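Local coordinates for uncharacterized protein (Slackia heliotrinireducens DSM 20476, PDB 4S1P) that is a putative SGNH-type hydrolase of the GDSL-like lipase/acylhydrolase family, probably an esterase, whose natural substrate is not known, at residues L7-S12 with D65-Q70; D21-L26 with V179-M184; G38-E43 with Q70-G75; P101-T106 with A143-V148. All blocks are in the same frame, centred on the assembly; numbering follows the deposited sequence.

Interaction 1. Residues L7-S12 with D65-Q70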
loop_
_atom_site.group_PDB
_atom_site.type_symbol
_atom_site.label_atom_id
_atom_site.label_comp_id
_atom_site.label_asym_id
_atom_site.label_seq_id
_atom_site.Cartn_x
_atom_site.Cartn_y
_atom_site.Cartn_z
ATOM N N LEU A 7 10.928 1.872 -4.260
ATOM C CA LEU A 7 10.279 0.751 -4.954
ATOM C C LEU A 7 8.899 0.570 -4.355
ATOM O O LEU A 7 8.780 0.449 -3.144
ATOM C CB LEU A 7 11.088 -0.519 -4.745
ATOM C CG LEU A 7 10.526 -1.790 -5.361
ATOM C CD1 LEU A 7 10.356 -1.687 -6.867
ATOM C CD2 LEU A 7 11.430 -2.968 -4.964
HETATM N N MSE A 8 7.873 0.587 -5.194
HETATM C CA MSE A 8 6.502 0.438 -4.733
HETATM C C MSE A 8 5.910 -0.847 -5.256
HETATM O O MSE A 8 6.035 -1.168 -6.445
HETATM C CB MSE A 8 5.626 1.580 -5.253
HETATM C CG MSE A 8 6.197 2.945 -4.887
HETATM SE SE MSE A 8 4.893 4.366 -5.335
HETATM C CE MSE A 8 3.760 4.215 -3.765
ATOM N N LEU A 9 5.336 -1.620 -4.345
ATOM C CA LEU A 9 4.693 -2.862 -4.671
ATOM C C LEU A 9 3.200 -2.705 -4.396
ATOM O O LEU A 9 2.810 -2.334 -3.278
ATOM C CB LEU A 9 5.257 -3.984 -3.771
ATOM C CG LEU A 9 6.778 -4.011 -3.558
ATOM C CD1 LEU A 9 7.152 -5.161 -2.603
ATOM C CD2 LEU A 9 7.511 -4.086 -4.886
ATOM N N GLY A 10 2.352 -2.970 -5.381
ATOM C CA GLY A 10 0.915 -2.740 -5.179
ATOM C C GLY A 10 0.048 -3.076 -6.362
ATOM O O GLY A 10 0.427 -3.887 -7.219
ATOM N N ASN A 11 -1.109 -2.437 -6.401
ATOM C CA ASN A 11 -2.060 -2.639 -7.480
ATOM C C ASN A 11 -2.671 -1.304 -7.857
ATOM O O ASN A 11 -1.977 -0.280 -7.747
ATOM C CB ASN A 11 -3.015 -3.769 -7.146
ATOM C CG ASN A 11 -3.935 -3.462 -6.001
ATOM O OD1 ASN A 11 -4.180 -2.312 -5.619
ATOM N ND2 ASN A 11 -4.493 -4.523 -5.449
ATOM N N SER A 12 -3.900 -1.259 -8.387
ATOM C CA SER A 12 -4.420 0.030 -8.830
ATOM C C SER A 12 -4.567 1.060 -7.702
ATOM O O SER A 12 -4.587 2.256 -7.982
ATOM C CB SER A 12 -5.732 -0.134 -9.613
ATOM O OG SER A 12 -6.780 -0.326 -8.728
ATOM N N ASP A 65 16.099 3.285 -1.149
ATOM C CA ASP A 65 15.914 3.892 0.176
ATOM C C ASP A 65 14.712 3.349 0.913
ATOM O O ASP A 65 14.728 3.183 2.125
ATOM C CB ASP A 65 15.818 5.395 0.048
ATOM C CG ASP A 65 17.117 5.994 -0.480
ATOM O OD1 ASP A 65 18.055 6.112 0.319
ATOM O OD2 ASP A 65 17.256 6.244 -1.675
ATOM N N PHE A 66 13.640 3.111 0.166
ATOM C CA PHE A 66 12.393 2.647 0.720
ATOM C C PHE A 66 11.761 1.616 -0.182
ATOM O O PHE A 66 11.900 1.692 -1.393
ATOM C CB PHE A 66 11.402 3.815 0.853
ATOM C CG PHE A 66 11.843 4.900 1.804
ATOM C CD1 PHE A 66 11.709 4.734 3.168
ATOM C CD2 PHE A 66 12.401 6.060 1.334
ATOM C CE1 PHE A 66 12.110 5.716 4.064
ATOM C CE2 PHE A 66 12.780 7.049 2.208
ATOM C CZ PHE A 66 12.658 6.878 3.581
ATOM N N VAL A 67 11.039 0.683 0.434
ATOM C CA VAL A 67 10.188 -0.258 -0.280
ATOM C C VAL A 67 8.782 -0.100 0.283
ATOM O O VAL A 67 8.563 -0.315 1.476
ATOM C CB VAL A 67 10.635 -1.707 -0.143
ATOM C CG1 VAL A 67 9.671 -2.638 -0.870
ATOM C CG2 VAL A 67 12.055 -1.879 -0.688
ATOM N N VAL A 68 7.853 0.361 -0.572
ATOM C CA VAL A 68 6.461 0.622 -0.138
ATOM C C VAL A 68 5.612 -0.598 -0.491
ATOM O O VAL A 68 5.675 -1.085 -1.618
ATOM C CB VAL A 68 5.890 1.859 -0.822
ATOM C CG1 VAL A 68 4.460 2.124 -0.394
ATOM C CG2 VAL A 68 6.761 3.063 -0.529
HETATM N N MSE A 69 4.811 -1.065 0.475
HETATM C CA MSE A 69 4.052 -2.269 0.312
HETATM C C MSE A 69 2.575 -1.987 0.448
HETATM O O MSE A 69 2.133 -1.505 1.502
HETATM C CB MSE A 69 4.439 -3.308 1.375
HETATM C CG MSE A 69 5.936 -3.622 1.342
HETATM SE SE MSE A 69 6.566 -4.554 2.940
HETATM C CE MSE A 69 6.186 -3.072 4.189
ATOM N N GLN A 70 1.802 -2.278 -0.609
ATOM C CA GLN A 70 0.352 -2.077 -0.600
ATOM C C GLN A 70 -0.365 -3.377 -0.949
ATOM O O GLN A 70 -0.166 -3.916 -2.023
ATOM C CB GLN A 70 -0.031 -0.979 -1.614
ATOM C CG GLN A 70 -1.531 -0.703 -1.707
ATOM C CD GLN A 70 -2.121 -1.113 -3.033
ATOM O OE1 GLN A 70 -1.631 -0.730 -4.094
ATOM N NE2 GLN A 70 -3.180 -1.902 -2.987
#
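Leu-7 opens the pairing of two adjacent parallel strands at the centre of the five-stranded sheet of this SGNH-hydrolase fold, its N bonded to Phe-66 O and its O accepting from Val-68 N at 2.7 Å. The selenomethionine Met-8 runs alongside Val-68, CE meeting CG1 at 4.0 Å, on the sheet face covered by helix 170-184. Leu-9 lies on the other face, where CD1 packs against Val-67 CG1 at 4.0 Å; its N and O continue the ladder to Val-68 O and Gln-70 N. Gly-10 passes with its CA 3.4 Å from Gln-70 OE1, so close that a side chain there would clash with the amide. Asn-11, the N-cap of the helix carrying the presumed nucleophile Ser-12, is gripped twice by Gln-70, whose amide plane is turned 60° from its own. Gln-70 OE1 takes Asn-11 N at 2.9 Å and also bonds Thr-14 OG1. A leucine in place of Gln-70 would probably leave Asn-11 N and Thr-14 OG1 without this acceptor and take one donor from Asn-11 OD1. With CG between the backbone N and the carbonyl carbon (chi1 67°), Asn-11 OD1 caps Leu-13 N and meets Gln-70 NE2 at 2.8 Å, this donor standing 58° out of the carbonyl plane.

Interaction 2. Residues D21-L26 with V179-M184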
loop_
_atom_site.group_PDB
_atom_site.type_symbol
_atom_site.label_atom_id
_atom_site.label_comp_id
_atom_site.label_asym_id
_atom_site.label_seq_id
_atom_site.Cartn_x
_atom_site.Cartn_y
_atom_site.Cartn_z
ATOM N N ASP A 21 3.876 9.010 -9.826
ATOM C CA ASP A 21 4.482 10.212 -10.416
ATOM C C ASP A 21 4.363 11.410 -9.446
ATOM O O ASP A 21 5.291 12.209 -9.298
ATOM C CB ASP A 21 3.759 10.560 -11.721
ATOM C CG ASP A 21 4.156 9.695 -12.906
ATOM O OD1 ASP A 21 5.149 8.951 -12.866
ATOM O OD2 ASP A 21 3.471 9.827 -13.950
HETATM N N MSE A 22 3.219 11.530 -8.787
HETATM C CA MSE A 22 3.006 12.583 -7.797
HETATM C C MSE A 22 3.971 12.418 -6.646
HETATM O O MSE A 22 4.605 13.363 -6.180
HETATM C CB MSE A 22 1.572 12.654 -7.259
HETATM C CG MSE A 22 0.576 13.049 -8.320
HETATM SE SE MSE A 22 -1.191 13.575 -7.609
HETATM C CE MSE A 22 -1.784 11.815 -7.215
ATOM N N LEU A 23 4.111 11.185 -6.151
ATOM C CA LEU A 23 5.023 10.957 -5.055
ATOM C C LEU A 23 6.479 11.269 -5.463
ATOM O O LEU A 23 7.233 11.871 -4.680
ATOM C CB LEU A 23 4.880 9.523 -4.620
ATOM C CG LEU A 23 5.746 9.047 -3.458
ATOM C CD1 LEU A 23 5.458 9.888 -2.228
ATOM C CD2 LEU A 23 5.487 7.578 -3.182
ATOM N N ALA A 24 6.855 10.868 -6.668
ATOM C CA ALA A 24 8.182 11.116 -7.190
ATOM C C ALA A 24 8.483 12.620 -7.226
ATOM O O ALA A 24 9.581 13.070 -6.877
ATOM C CB ALA A 24 8.330 10.553 -8.569
ATOM N N GLU A 25 7.499 13.399 -7.678
ATOM C CA GLU A 25 7.742 14.840 -7.784
ATOM C C GLU A 25 7.749 15.498 -6.403
ATOM O O GLU A 25 8.541 16.416 -6.154
ATOM C CB GLU A 25 6.695 15.454 -8.727
ATOM C CG GLU A 25 7.157 16.718 -9.390
ATOM C CD GLU A 25 6.271 17.125 -10.575
ATOM O OE1 GLU A 25 6.583 16.708 -11.739
ATOM O OE2 GLU A 25 5.286 17.848 -10.311
ATOM N N LEU A 26 6.904 15.032 -5.476
ATOM C CA LEU A 26 6.900 15.531 -4.106
ATOM C C LEU A 26 8.235 15.329 -3.388
ATOM O O LEU A 26 8.666 16.187 -2.621
ATOM C CB LEU A 26 5.798 14.891 -3.270
ATOM C CG LEU A 26 4.373 15.335 -3.566
ATOM C CD1 LEU A 26 3.371 14.415 -2.896
ATOM C CD2 LEU A 26 4.122 16.755 -3.075
ATOM N N VAL A 179 0.534 11.699 2.182
ATOM C CA VAL A 179 0.800 10.917 3.371
ATOM C C VAL A 179 2.102 10.093 3.233
ATOM O O VAL A 179 2.931 10.017 4.129
ATOM C CB VAL A 179 -0.414 10.003 3.683
ATOM C CG1 VAL A 179 -0.111 9.068 4.831
ATOM C CG2 VAL A 179 -1.665 10.830 4.030
ATOM N N LEU A 180 2.249 9.442 2.089
ATOM C CA LEU A 180 3.452 8.672 1.816
ATOM C C LEU A 180 4.688 9.578 1.824
ATOM O O LEU A 180 5.711 9.216 2.394
ATOM C CB LEU A 180 3.343 7.899 0.493
ATOM C CG LEU A 180 2.445 6.675 0.536
ATOM C CD1 LEU A 180 1.913 6.335 -0.855
ATOM C CD2 LEU A 180 3.167 5.494 1.153
ATOM N N ALA A 181 4.584 10.754 1.208
ATOM C CA ALA A 181 5.700 11.696 1.185
ATOM C C ALA A 181 6.088 12.147 2.601
ATOM O O ALA A 181 7.262 12.271 2.925
ATOM C CB ALA A 181 5.346 12.888 0.311
ATOM N N GLU A 182 5.097 12.399 3.446
ATOM C CA GLU A 182 5.352 12.772 4.834
ATOM C C GLU A 182 6.070 11.664 5.587
ATOM O O GLU A 182 7.025 11.907 6.355
ATOM C CB GLU A 182 4.064 13.176 5.578
ATOM C CG GLU A 182 4.320 13.534 7.034
ATOM C CD GLU A 182 3.418 14.636 7.546
ATOM O OE1 GLU A 182 3.875 15.413 8.414
ATOM O OE2 GLU A 182 2.265 14.740 7.079
ATOM N N THR A 183 5.629 10.442 5.333
ATOM C CA THR A 183 6.209 9.280 5.978
ATOM C C THR A 183 7.704 9.088 5.599
ATOM O O THR A 183 8.548 8.771 6.464
ATOM C CB THR A 183 5.358 8.023 5.642
ATOM O OG1 THR A 183 4.005 8.216 6.066
ATOM C CG2 THR A 183 5.889 6.789 6.319
HETATM N N MSE A 184 8.034 9.310 4.337
HETATM C CA MSE A 184 9.400 9.113 3.829
HETATM C C MSE A 184 10.276 10.366 3.807
HETATM O O MSE A 184 11.457 10.301 3.450
HETATM C CB MSE A 184 9.314 8.516 2.432
HETATM C CG MSE A 184 8.888 7.050 2.541
HETATM SE SE MSE A 184 8.767 6.213 0.790
HETATM C CE MSE A 184 6.984 6.814 0.365
#
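Leu-180 meets Leu-23 through its CB, which lies 4.0 Å from Leu-23 CD1. The rest of the Leu-180 side chain continues to the sheet, where it touches Val-68 and Ala-146, so one residue joins the neighbouring helix to the strands.

Ala-181 is the low point of the surface that the segment 179-184 offers. Leu-23 CD1 settles against its backbone, 3.6 Å from Ala-181 N, and also reaches the methyl group, 3.9 Å from Ala-181 CB. Leu-23 can lie this deep because its CG is anti to the backbone N (chi1 -180°), which sends the two methyls across toward the second helix. Leu-26, one turn further on, approaches the same methyl from its own side, with CD1 4.1 Å from Ala-181 CB.

The two helices, 19-27 and 170-184, flank one face of the parallel sheet in this three-layered alpha/beta/alpha SGNH-hydrolase fold. Their short segments run in roughly the same direction, at an angle of 39° and with axes 9.7 Å apart. No hydrogen bond crosses between them, and the contact is held by aliphatic groups.

Met-184, a selenomethionine, closes the row. A turn about its CG-SE bond (chi3 -84°) brings CE to Leu-23 CD2 at 3.9 Å, and the two side chains meet at about a right angle. Val-68 of the sheet packs against the same CE through its CG2, and the selenium itself lies against the ring of Phe-66, at the start of the same strand.

Interaction 3. Residues G38-E43 with Q70-G75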
loop_
_atom_site.group_PDB
_atom_site.type_symbol
_atom_site.label_atom_id
_atom_site.label_comp_id
_atom_site.label_asym_id
_atom_site.label_seq_id
_atom_site.Cartn_x
_atom_site.Cartn_y
_atom_site.Cartn_z
ATOM N N GLY A 38 -5.376 -6.118 -9.465
ATOM C CA GLY A 38 -5.780 -7.305 -8.716
ATOM C C GLY A 38 -4.660 -7.982 -7.962
ATOM O O GLY A 38 -4.903 -8.963 -7.274
ATOM N N ALA A 39 -3.446 -7.452 -8.033
ATOM C CA ALA A 39 -2.319 -8.120 -7.375
ATOM C C ALA A 39 -2.409 -8.116 -5.855
ATOM O O ALA A 39 -2.895 -7.163 -5.242
ATOM C CB ALA A 39 -1.004 -7.485 -7.799
ATOM N N ARG A 40 -1.909 -9.193 -5.266
ATOM C CA ARG A 40 -1.743 -9.339 -3.818
ATOM C C ARG A 40 -0.254 -9.316 -3.487
ATOM O O ARG A 40 0.594 -9.710 -4.316
ATOM C CB ARG A 40 -2.322 -10.670 -3.305
ATOM C CG ARG A 40 -3.842 -10.793 -3.447
ATOM C CD ARG A 40 -4.375 -12.171 -3.151
ATOM N NE ARG A 40 -5.782 -12.251 -3.552
ATOM C CZ ARG A 40 -6.811 -12.510 -2.745
ATOM N NH1 ARG A 40 -6.642 -12.703 -1.434
ATOM N NH2 ARG A 40 -8.040 -12.560 -3.253
ATOM N N LEU A 41 0.071 -8.860 -2.281
ATOM C CA LEU A 41 1.490 -8.712 -1.897
ATOM C C LEU A 41 2.257 -10.019 -1.967
ATOM O O LEU A 41 3.449 -9.998 -2.279
ATOM C CB LEU A 41 1.661 -8.150 -0.483
ATOM C CG LEU A 41 1.618 -6.667 -0.348
ATOM C CD1 LEU A 41 1.735 -6.368 1.153
ATOM C CD2 LEU A 41 2.656 -5.914 -1.149
ATOM N N ALA A 42 1.583 -11.152 -1.685
ATOM C CA ALA A 42 2.263 -12.438 -1.662
ATOM C C ALA A 42 2.948 -12.752 -3.008
ATOM O O ALA A 42 3.888 -13.523 -3.061
ATOM C CB ALA A 42 1.294 -13.536 -1.311
ATOM N N GLU A 43 2.443 -12.185 -4.120
ATOM C CA GLU A 43 3.067 -12.441 -5.425
ATOM C C GLU A 43 4.536 -12.067 -5.412
ATOM O O GLU A 43 5.366 -12.696 -6.050
ATOM C CB GLU A 43 2.400 -11.613 -6.535
ATOM C CG GLU A 43 0.989 -11.996 -6.778
ATOM C CD GLU A 43 0.365 -11.145 -7.860
ATOM O OE1 GLU A 43 1.106 -10.553 -8.719
ATOM O OE2 GLU A 43 -0.881 -11.075 -7.784
ATOM N N GLN A 70 1.802 -2.278 -0.609
ATOM C CA GLN A 70 0.352 -2.077 -0.600
ATOM C C GLN A 70 -0.365 -3.377 -0.949
ATOM O O GLN A 70 -0.166 -3.916 -2.023
ATOM C CB GLN A 70 -0.031 -0.979 -1.614
ATOM C CG GLN A 70 -1.531 -0.703 -1.707
ATOM C CD GLN A 70 -2.121 -1.113 -3.033
ATOM O OE1 GLN A 70 -1.631 -0.730 -4.094
ATOM N NE2 GLN A 70 -3.180 -1.902 -2.987
ATOM N N GLU A 71 -1.217 -3.834 -0.021
ATOM C CA GLU A 71 -1.963 -5.051 -0.192
ATOM C C GLU A 71 -3.281 -4.800 -0.921
ATOM O O GLU A 71 -3.847 -3.707 -0.882
ATOM C CB GLU A 71 -2.271 -5.654 1.183
ATOM C CG GLU A 71 -3.048 -6.982 1.212
ATOM C CD GLU A 71 -2.298 -8.116 0.514
ATOM O OE1 GLU A 71 -2.154 -8.078 -0.736
ATOM O OE2 GLU A 71 -1.837 -9.055 1.222
HETATM N N MSE A 72 -3.755 -5.848 -1.586
HETATM C CA MSE A 72 -5.111 -5.889 -2.142
HETATM C C MSE A 72 -6.052 -5.293 -1.110
HETATM O O MSE A 72 -5.962 -5.588 0.073
HETATM C CB MSE A 72 -5.416 -7.342 -2.530
HETATM C CG MSE A 72 -6.663 -7.478 -3.411
HETATM SE SE MSE A 72 -8.248 -7.666 -2.261
HETATM C CE MSE A 72 -7.823 -9.389 -1.408
ATOM N N SER A 73 -6.989 -4.484 -1.589
ATOM C CA SER A 73 -7.684 -3.501 -0.765
ATOM C C SER A 73 -8.503 -4.021 0.402
ATOM O O SER A 73 -8.708 -3.279 1.349
ATOM C CB SER A 73 -8.581 -2.597 -1.637
ATOM O OG SER A 73 -9.552 -3.359 -2.290
ATOM N N HIS A 74 -8.964 -5.279 0.359
ATOM C CA HIS A 74 -9.618 -5.855 1.541
ATOM C C HIS A 74 -8.806 -6.942 2.217
ATOM O O HIS A 74 -9.223 -7.489 3.266
ATOM C CB HIS A 74 -11.051 -6.334 1.265
ATOM C CG HIS A 74 -11.171 -7.420 0.249
ATOM N ND1 HIS A 74 -10.893 -8.730 0.546
ATOM C CD2 HIS A 74 -11.665 -7.413 -1.012
ATOM C CE1 HIS A 74 -11.172 -9.485 -0.503
ATOM N NE2 HIS A 74 -11.647 -8.708 -1.466
ATOM N N GLY A 75 -7.659 -7.265 1.617
ATOM C CA GLY A 75 -6.831 -8.354 2.155
ATOM C C GLY A 75 -6.495 -8.307 3.620
ATOM O O GLY A 75 -6.590 -9.318 4.320
HETATM O O HOH W 1 -0.595 -5.886 -3.950
HETATM O O HOH W 2 -0.593 -11.149 0.269
#
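Leu-41 N donates to Glu-71 OE1, joining two loops that follow strands 29-35 and 66-69 at the C-terminal edge of the parallel sheet, where enzymes of the SGNH fold place their active site. This bond, 2.8 Å long, is nearly straight (169°) and comes to the syn side of the carboxylate oxygen, 28° out of its plane. The same OE1 takes Met-72 N with its anti lone pair, so one oxygen ties both loops. Glu-71 gets there by a bend at chi2 (61°) that folds its carboxylate back over its own backbone.

Two waters extend the polar network. One donates to Gln-70 O and, weakly, to Ala-39 O; the other accepts from Ala-42 N and donates to Glu-71 OE2 at 2.6 Å. An alanine in place of Glu-71 would probably leave Leu-41 N and Met-72 N without their shared acceptor and the two loops less firmly joined.

Van der Waals contacts, several of them between carbons and carbonyl oxygens, surround these bonds. Leu-41 lays CD2 3.6 Å from Gln-70 O and CD1 beside Glu-71 CB, while helix 80-96 touches the same leucine. Met-72 CB abuts Ala-39 O at 3.7 Å. Beyond it, the selenomethionine and Arg-40 run side by side, and a bound ligand of unknown identity lies next to Met-72. Bent at chi2 and chi3, the Met-72 chain sets its selenium over the centre of the His-74 ring and its CE over one face of the Arg-40 guanidinium, 3.5 Å from CZ.

Interaction 4. Residues P101-T106 with A143-V148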
loop_
_atom_site.group_PDB
_atom_site.type_symbol
_atom_site.label_atom_id
_atom_site.label_comp_id
_atom_site.label_asym_id
_atom_site.label_seq_id
_atom_site.Cartn_x
_atom_site.Cartn_y
_atom_site.Cartn_z
ATOM N N PRO A 101 11.377 -0.508 4.923
ATOM C CA PRO A 101 10.027 -0.861 4.479
ATOM C C PRO A 101 8.993 0.149 4.969
ATOM O O PRO A 101 9.107 0.703 6.064
ATOM C CB PRO A 101 9.804 -2.250 5.074
ATOM C CG PRO A 101 10.770 -2.370 6.198
ATOM C CD PRO A 101 11.941 -1.483 5.876
ATOM N N VAL A 102 7.982 0.366 4.124
ATOM C CA VAL A 102 6.898 1.311 4.388
ATOM C C VAL A 102 5.584 0.625 4.054
ATOM O O VAL A 102 5.449 0.098 2.954
ATOM C CB VAL A 102 7.050 2.595 3.530
ATOM C CG1 VAL A 102 5.887 3.544 3.716
ATOM C CG2 VAL A 102 8.364 3.299 3.855
ATOM N N ILE A 103 4.633 0.645 4.983
ATOM C CA ILE A 103 3.321 0.135 4.706
ATOM C C ILE A 103 2.463 1.274 4.144
ATOM O O ILE A 103 2.311 2.314 4.792
ATOM C CB ILE A 103 2.657 -0.433 5.973
ATOM C CG1 ILE A 103 3.389 -1.705 6.422
ATOM C CG2 ILE A 103 1.162 -0.670 5.763
ATOM C CD1 ILE A 103 3.111 -2.052 7.857
ATOM N N TYR A 104 1.889 1.070 2.959
ATOM C CA TYR A 104 0.889 1.997 2.400
ATOM C C TYR A 104 -0.430 1.515 3.025
ATOM O O TYR A 104 -1.055 0.552 2.550
ATOM C CB TYR A 104 0.936 1.930 0.892
ATOM C CG TYR A 104 -0.140 2.691 0.098
ATOM C CD1 TYR A 104 -1.135 3.473 0.695
ATOM C CD2 TYR A 104 -0.132 2.614 -1.268
ATOM C CE1 TYR A 104 -2.133 4.090 -0.084
ATOM C CE2 TYR A 104 -1.099 3.205 -2.047
ATOM C CZ TYR A 104 -2.094 3.960 -1.461
ATOM O OH TYR A 104 -3.079 4.527 -2.232
ATOM N N GLY A 105 -0.803 2.135 4.146
ATOM C CA GLY A 105 -2.027 1.748 4.839
ATOM C C GLY A 105 -3.189 2.330 4.040
ATOM O O GLY A 105 -3.251 3.525 3.800
ATOM N N THR A 106 -4.098 1.499 3.611
ATOM C CA THR A 106 -5.259 1.946 2.877
ATOM C C THR A 106 -6.506 1.979 3.798
ATOM O O THR A 106 -6.447 1.807 5.013
ATOM C CB THR A 106 -5.478 1.064 1.632
ATOM O OG1 THR A 106 -5.827 -0.282 2.026
ATOM C CG2 THR A 106 -4.225 1.019 0.723
ATOM N N ALA A 143 8.252 -1.636 9.982
ATOM C CA ALA A 143 7.961 -0.794 8.819
ATOM C C ALA A 143 7.326 0.513 9.262
ATOM O O ALA A 143 6.573 0.550 10.244
ATOM C CB ALA A 143 7.046 -1.544 7.862
ATOM N N LEU A 144 7.608 1.582 8.527
ATOM C CA LEU A 144 6.943 2.820 8.762
ATOM C C LEU A 144 5.516 2.706 8.214
ATOM O O LEU A 144 5.303 2.126 7.186
ATOM C CB LEU A 144 7.646 3.945 8.007
ATOM C CG LEU A 144 9.107 4.147 8.328
ATOM C CD1 LEU A 144 9.650 5.284 7.469
ATOM C CD2 LEU A 144 9.239 4.430 9.829
ATOM N N LEU A 145 4.546 3.258 8.905
ATOM C CA LEU A 145 3.155 3.215 8.452
ATOM C C LEU A 145 2.757 4.545 7.865
ATOM O O LEU A 145 2.760 5.560 8.573
ATOM C CB LEU A 145 2.197 2.864 9.589
ATOM C CG LEU A 145 0.723 2.837 9.195
ATOM C CD1 LEU A 145 0.420 1.816 8.109
ATOM C CD2 LEU A 145 -0.150 2.552 10.408
ATOM N N ALA A 146 2.382 4.523 6.590
ATOM C CA ALA A 146 1.717 5.663 5.957
ATOM C C ALA A 146 0.215 5.416 6.097
ATOM O O ALA A 146 -0.335 4.610 5.345
ATOM C CB ALA A 146 2.156 5.762 4.508
ATOM N N ASP A 147 -0.405 6.041 7.111
ATOM C CA ASP A 147 -1.775 5.759 7.483
ATOM C C ASP A 147 -2.689 6.636 6.665
ATOM O O ASP A 147 -3.031 7.732 7.074
ATOM C CB ASP A 147 -1.932 5.985 8.979
ATOM C CG ASP A 147 -3.309 5.631 9.522
ATOM O OD1 ASP A 147 -4.223 5.375 8.716
ATOM O OD2 ASP A 147 -3.492 5.622 10.763
ATOM N N VAL A 148 -3.114 6.143 5.507
ATOM C CA VAL A 148 -3.990 6.941 4.668
ATOM C C VAL A 148 -5.446 6.853 5.156
ATOM O O VAL A 148 -6.255 7.740 4.885
ATOM C CB VAL A 148 -3.812 6.595 3.173
ATOM C CG1 VAL A 148 -4.620 7.557 2.300
ATOM C CG2 VAL A 148 -2.329 6.646 2.775
#
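Strands 101-105 and 144-147 run parallel, their short axes 4.6 Å apart and 21° askew, and a ladder of alternating backbone bonds links them from Leu-144 N to Pro-101 O through to Val-148 N on Gly-105 O. Ile-103 occupies the centre, with both its N and its O bonded across. With CG1 beside the backbone N (chi1 -68°), CG2 falls anti to that N and presses on Leu-145 CD1 at 3.5 Å, tighter than usual for two carbons, while CG1 sits 3.9 Å from Ala-143 CB. Pro-101 CB also meets that alanine methyl, at 4.0 Å. On the other face, where helix 170-184 packs against Ala-146, Val-102 CG1 and Ala-146 CB are 4.4 Å apart. Tyr-104 slants its ring against Val-148, CE1 to CG2 at 3.8 Å, and its OH bonds Leu-13 O beyond the contact. Gly-105 completes the pairing where a CB would come tightly against both Ala-146 O and Leu-145 CD1. Strand 144-147 is outermost in the sheet of this SGNH-type fold, and Asp-147 caps Ala-150 N as the chain leaves it. The pairing therefore rests on main-chain bonds that need no particular side chain, while apolar side chains fit its two faces to the flanking helices.

Interactions 1 and 4 belong to one sheet: strand 66-69 bonds to 100-105 through Val-67 and Met-69 with Val-102, so the central pair and the edge pair form a continuous ladder. Both are buried, but interaction 1 adds side-chain amide bonds between Gln-70 and Asn-11, whereas no side-chain hydrogen bond crosses interaction 4. Interaction 2 lies outside this sheet, with purely apolar chemistry; Leu-180 and Met-184 seat it on Val-68 of interaction 1, and Thr-183 on Leu-144 and Ala-146 of interaction 4. Interaction 3, about 21 Å from interaction 2 between centres, is partly exposed and joined through a carboxylate and two bridging waters. It shares Gln-70 with interaction 1, and Asn-11 ND2 reaches Ala-39 O.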